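Local atomic coordinates of transcriptional regulator (LacI family) (Clostridium acetobutylicum ATCC 824, PDB entry 3G85), a protein that probably acts as a DNA-binding transcription regulator of the LacI family, here represented by its periplasmic-binding-protein-like core without the DNA-binding segment. Residues 117-122 with 151-156; 242-247 with 270-275. All blocks are in the same frame, centred on the assembly; numbering follows the deposited sequence.

Interaction 1: residues 117-122 with 151-156; sequences KASLLF and ETCHKN
Ser119 drives its short side chain into the helix 140-155 between Thr152 and Cys153, and this is where the contact is tight. Its CB lies 3.5 Å from Thr152 CG2, closer than carbons usually pack. The hydroxyl is swung anti to the backbone N (chi1 -177°), which carries OG across to the other helix, where it comes to 3.2 Å from Cys153 SG and rests against the backbone between Thr152 and Cys153. OG is equally close to Cys153 N, but the angle there is too poor for a hydrogen bond. Thr152 meets the serine with its methyl branch; its OG1, beside the backbone N, is hydrogen-bonded to Gly148 O within its own helix. Small residues at the crossing let the axes approach to 8.7 Å, with a signed crossing angle of -31° and both helices running in broadly the same direction. They are neighbours on one side of the mixed, largely parallel sheet in the C-terminal lobe of the periplasmic-binding-protein fold, and the side of helix 111-124 facing the sheet sets Ala118 and Phe122 on Val221 of strand 219-224. Cys153, also buried, reaches on to Ile158 and Ile160. Away from this core the fit loosens. The bond from CA to CB of Leu120 points neither at nor away from the other helix, but the end of the side chain comes nearer, CD2 lying 3.7 Å from Thr152 CG2 where the two side chains cross at about a right angle. The same methyl touches the side-chain amide of Asn156, the first residue to leave the helical conformation, at a partly exposed margin.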
# COMPACT_ATOMS: atom_id res chain seq x y z
N LYS A 117 12.31 4.60 6.25
CA LYS A 117 11.90 5.73 7.10
C LYS A 117 11.34 5.28 8.45
O LYS A 117 11.56 5.97 9.44
CB LYS A 117 10.83 6.61 6.41
CG LYS A 117 11.26 7.28 5.12
CD LYS A 117 10.18 8.28 4.64
CE LYS A 117 10.46 8.63 3.17
NZ LYS A 117 9.49 9.62 2.62
N ALA A 118 10.55 4.19 8.48
CA ALA A 118 10.00 3.71 9.75
C ALA A 118 11.16 3.29 10.67
O ALA A 118 11.21 3.69 11.84
CB ALA A 118 9.05 2.55 9.52
N SER A 119 12.10 2.54 10.12
CA SER A 119 13.29 2.14 10.88
C SER A 119 14.13 3.31 11.40
O SER A 119 14.51 3.33 12.58
CB SER A 119 14.18 1.22 10.06
OG SER A 119 15.27 0.82 10.89
N LEU A 120 14.40 4.28 10.52
CA LEU A 120 15.20 5.45 10.92
C LEU A 120 14.54 6.30 11.99
O LEU A 120 15.23 6.96 12.77
CB LEU A 120 15.62 6.28 9.69
CG LEU A 120 16.57 5.54 8.72
CD1 LEU A 120 16.81 6.31 7.42
CD2 LEU A 120 17.91 5.14 9.39
N LEU A 121 13.21 6.30 12.05
CA LEU A 121 12.52 7.01 13.13
C LEU A 121 12.88 6.34 14.47
O LEU A 121 13.15 7.02 15.48
CB LEU A 121 10.99 7.01 12.91
CG LEU A 121 10.12 7.79 13.92
CD1 LEU A 121 8.80 8.19 13.38
CD2 LEU A 121 9.90 7.02 15.22
N PHE A 122 12.84 5.01 14.49
CA PHE A 122 13.23 4.25 15.69
C PHE A 122 14.73 4.44 16.00
O PHE A 122 15.10 4.61 17.17
CB PHE A 122 12.92 2.76 15.51
CG PHE A 122 11.43 2.43 15.47
CD1 PHE A 122 10.53 3.14 16.26
CD2 PHE A 122 10.94 1.41 14.65
CE1 PHE A 122 9.15 2.84 16.24
CE2 PHE A 122 9.57 1.09 14.65
CZ PHE A 122 8.68 1.81 15.46
N GLU A 151 16.13 -4.62 7.09
CA GLU A 151 17.51 -4.32 6.70
C GLU A 151 18.03 -3.03 7.31
O GLU A 151 19.20 -2.95 7.71
CB GLU A 151 17.68 -4.30 5.18
CG GLU A 151 17.50 -5.71 4.54
CD GLU A 151 17.57 -5.75 3.01
OE1 GLU A 151 18.06 -4.79 2.36
OE2 GLU A 151 17.15 -6.80 2.45
N THR A 152 17.17 -2.01 7.38
CA THR A 152 17.56 -0.74 7.96
C THR A 152 17.75 -0.89 9.46
O THR A 152 18.62 -0.24 10.06
CB THR A 152 16.57 0.40 7.59
OG1 THR A 152 16.47 0.48 6.15
CG2 THR A 152 17.02 1.73 8.16
N CYS A 153 16.95 -1.75 10.08
CA CYS A 153 17.12 -1.98 11.51
C CYS A 153 18.48 -2.62 11.76
O CYS A 153 19.21 -2.17 12.64
CB CYS A 153 16.01 -2.86 12.08
SG CYS A 153 14.49 -1.95 12.38
N HIS A 154 18.80 -3.66 11.00
CA HIS A 154 20.11 -4.34 11.09
C HIS A 154 21.28 -3.36 10.91
O HIS A 154 22.26 -3.43 11.66
CB HIS A 154 20.22 -5.47 10.06
CG HIS A 154 19.22 -6.58 10.24
ND1 HIS A 154 18.97 -7.52 9.26
CD2 HIS A 154 18.38 -6.88 11.27
CE1 HIS A 154 18.05 -8.37 9.69
NE2 HIS A 154 17.67 -7.99 10.90
N LYS A 155 21.18 -2.45 9.93
CA LYS A 155 22.21 -1.44 9.70
C LYS A 155 22.37 -0.45 10.83
O LYS A 155 23.45 0.13 10.99
CB LYS A 155 21.95 -0.70 8.39
CG LYS A 155 22.17 -1.61 7.23
CD LYS A 155 21.79 -1.03 5.91
CE LYS A 155 21.86 -2.15 4.89
NZ LYS A 155 21.96 -1.66 3.49
N ASN A 156 21.32 -0.24 11.61
CA ASN A 156 21.36 0.79 12.64
C ASN A 156 21.35 0.28 14.08
O ASN A 156 21.03 1.03 15.01
CB ASN A 156 20.22 1.80 12.45
CG ASN A 156 20.40 2.66 11.21
OD1 ASN A 156 20.05 2.25 10.09
ND2 ASN A 156 20.92 3.85 11.39

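Interaction 2: residues 242-247 with 270-275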
# COMPACT_ATOMS: atom_id res chain seq x y z
N ASP A 242 3.01 6.88 4.68
CA ASP A 242 1.76 6.77 3.93
C ASP A 242 2.01 6.39 2.50
O ASP A 242 2.96 6.89 1.87
CB ASP A 242 0.97 8.10 3.99
CG ASP A 242 -0.43 7.98 3.44
OD1 ASP A 242 -1.15 7.01 3.81
OD2 ASP A 242 -0.85 8.86 2.65
N ILE A 243 1.17 5.50 1.99
CA ILE A 243 1.15 5.27 0.55
C ILE A 243 0.18 6.34 0.01
O ILE A 243 -0.98 6.28 0.31
CB ILE A 243 0.58 3.92 0.20
CG1 ILE A 243 1.35 2.80 0.89
CG2 ILE A 243 0.67 3.69 -1.32
CD1 ILE A 243 0.82 1.39 0.53
N PRO A 244 0.67 7.30 -0.80
CA PRO A 244 -0.13 8.47 -1.26
C PRO A 244 -1.10 8.10 -2.40
O PRO A 244 -0.97 8.56 -3.55
CB PRO A 244 0.94 9.49 -1.65
CG PRO A 244 2.14 8.59 -2.14
CD PRO A 244 2.06 7.30 -1.32
N ILE A 245 -2.08 7.27 -2.06
CA ILE A 245 -2.91 6.63 -3.04
C ILE A 245 -3.74 7.64 -3.82
O ILE A 245 -3.89 7.49 -5.04
CB ILE A 245 -3.81 5.55 -2.42
CG1 ILE A 245 -2.93 4.35 -1.99
CG2 ILE A 245 -4.89 5.09 -3.41
CD1 ILE A 245 -3.56 3.50 -0.84
N GLU A 246 -4.28 8.65 -3.13
CA GLU A 246 -5.08 9.66 -3.85
C GLU A 246 -4.30 10.32 -4.99
O GLU A 246 -4.79 10.33 -6.13
CB GLU A 246 -5.73 10.71 -2.92
CG GLU A 246 -6.66 10.07 -1.88
CD GLU A 246 -5.95 9.60 -0.62
OE1 GLU A 246 -4.71 9.58 -0.57
OE2 GLU A 246 -6.67 9.21 0.31
N GLU A 247 -3.10 10.83 -4.69
CA GLU A 247 -2.27 11.50 -5.69
C GLU A 247 -1.81 10.53 -6.77
O GLU A 247 -1.77 10.90 -7.96
CB GLU A 247 -1.05 12.13 -5.03
CG GLU A 247 -1.37 13.32 -4.17
CD GLU A 247 -2.04 14.46 -4.94
OE1 GLU A 247 -1.86 14.61 -6.17
OE2 GLU A 247 -2.78 15.23 -4.29
N ILE A 270 6.45 6.64 -12.96
CA ILE A 270 6.43 7.68 -11.94
C ILE A 270 6.64 7.04 -10.58
O ILE A 270 5.91 6.10 -10.20
CB ILE A 270 5.10 8.46 -11.91
CG1 ILE A 270 4.68 8.90 -13.32
CG2 ILE A 270 5.21 9.67 -10.97
CD1 ILE A 270 5.82 9.54 -14.15
N LEU A 271 7.61 7.57 -9.84
CA LEU A 271 7.92 7.05 -8.55
C LEU A 271 7.61 8.08 -7.46
O LEU A 271 8.24 9.13 -7.41
CB LEU A 271 9.40 6.64 -8.51
CG LEU A 271 9.83 5.84 -7.28
CD1 LEU A 271 9.06 4.48 -7.08
CD2 LEU A 271 11.36 5.60 -7.29
N PHE A 272 6.63 7.78 -6.61
CA PHE A 272 6.25 8.67 -5.52
C PHE A 272 7.09 8.44 -4.30
O PHE A 272 7.60 7.32 -4.07
CB PHE A 272 4.78 8.50 -5.11
CG PHE A 272 3.82 9.22 -6.01
CD1 PHE A 272 3.14 10.34 -5.55
CD2 PHE A 272 3.65 8.80 -7.34
CE1 PHE A 272 2.25 11.02 -6.39
CE2 PHE A 272 2.77 9.46 -8.18
CZ PHE A 272 2.09 10.57 -7.71
N ASP A 273 7.18 9.48 -3.48
CA ASP A 273 7.77 9.35 -2.16
C ASP A 273 6.62 9.03 -1.21
O ASP A 273 5.61 9.75 -1.23
CB ASP A 273 8.41 10.67 -1.73
CG ASP A 273 8.87 10.64 -0.24
OD1 ASP A 273 9.86 9.96 0.05
OD2 ASP A 273 8.21 11.25 0.64
N GLY A 274 6.72 7.99 -0.38
CA GLY A 274 5.65 7.76 0.63
C GLY A 274 6.00 8.53 1.89
O GLY A 274 7.02 8.23 2.50
N PRO A 275 5.25 9.60 2.23
CA PRO A 275 5.73 10.50 3.31
C PRO A 275 5.62 9.91 4.71
O PRO A 275 4.61 9.24 5.03
CB PRO A 275 4.79 11.69 3.26
CG PRO A 275 3.51 11.11 2.74
CD PRO A 275 3.96 10.07 1.69
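Two chain segments passing between the lobes lie side by side here, joined by one backbone hydrogen bond and a strip of apolar contacts that runs from the end of strand 239-242 to the start of helix 245-260. Asp242 N donates to Pro275 O over 2.9 Å, nearly straight at 167° on the hydrogen. Next to this bond the chains come close: Asp242 O lies 3.1 Å from Gly274 CA and 3.3 Å from Pro275 CD. The carboxylate of Asp242 has its partners outside the two segments, in salt bridges to Arg228 and Arg29. Further along, Pro244, at the centre of an inverse gamma turn and at the N-cap position of the helix, aims its ring at the other segment. Its CG approaches Asp273 O at 3.8 Å and Phe272 CD1 at 4.0 Å, and the side chains of Pro244 and Phe272 slide past each other in opposite directions. Phe272, with CG anti to its carbonyl carbon (chi1 -80°), places its ring against the first turn of the helix, CE1 3.7 Å from Glu247 CB and CZ near the Glu247 carbonyl; both Pro244 and Glu247 meet the ring obliquely. Glu247 offers the base of its side chain, which bends at chi2 (-60°) and carries the carboxylate away from the phenyl ring. Met248 and Thr251 of the same helix also touch the ring. Paired crossing segments that link the two alpha/beta lobes in this way form part of the hinge of the periplasmic-binding-protein fold found in LacI-family cores.

Overall arrangement
Interaction 1 lies within one lobe, where helices 111-124 and 140-155 pack on each other, whereas interaction 2 joins two of the segments that run between the lobes. Their centres are 20 Å apart, yet Lys117 connects them directly. Lys117, whose bond from CA to CB points away from 151-156, takes no part in interaction 1, and its NZ forms a salt bridge with Asp273 OD1 at 2.6 Å and a probable hydrogen bond with Gly274 O at 2.8 Å. The same NZ packs on Pro275 CA at 3.9 Å. The crossing segment 270-275 is thereby fastened to the helix layer of the lobe that holds interaction 1.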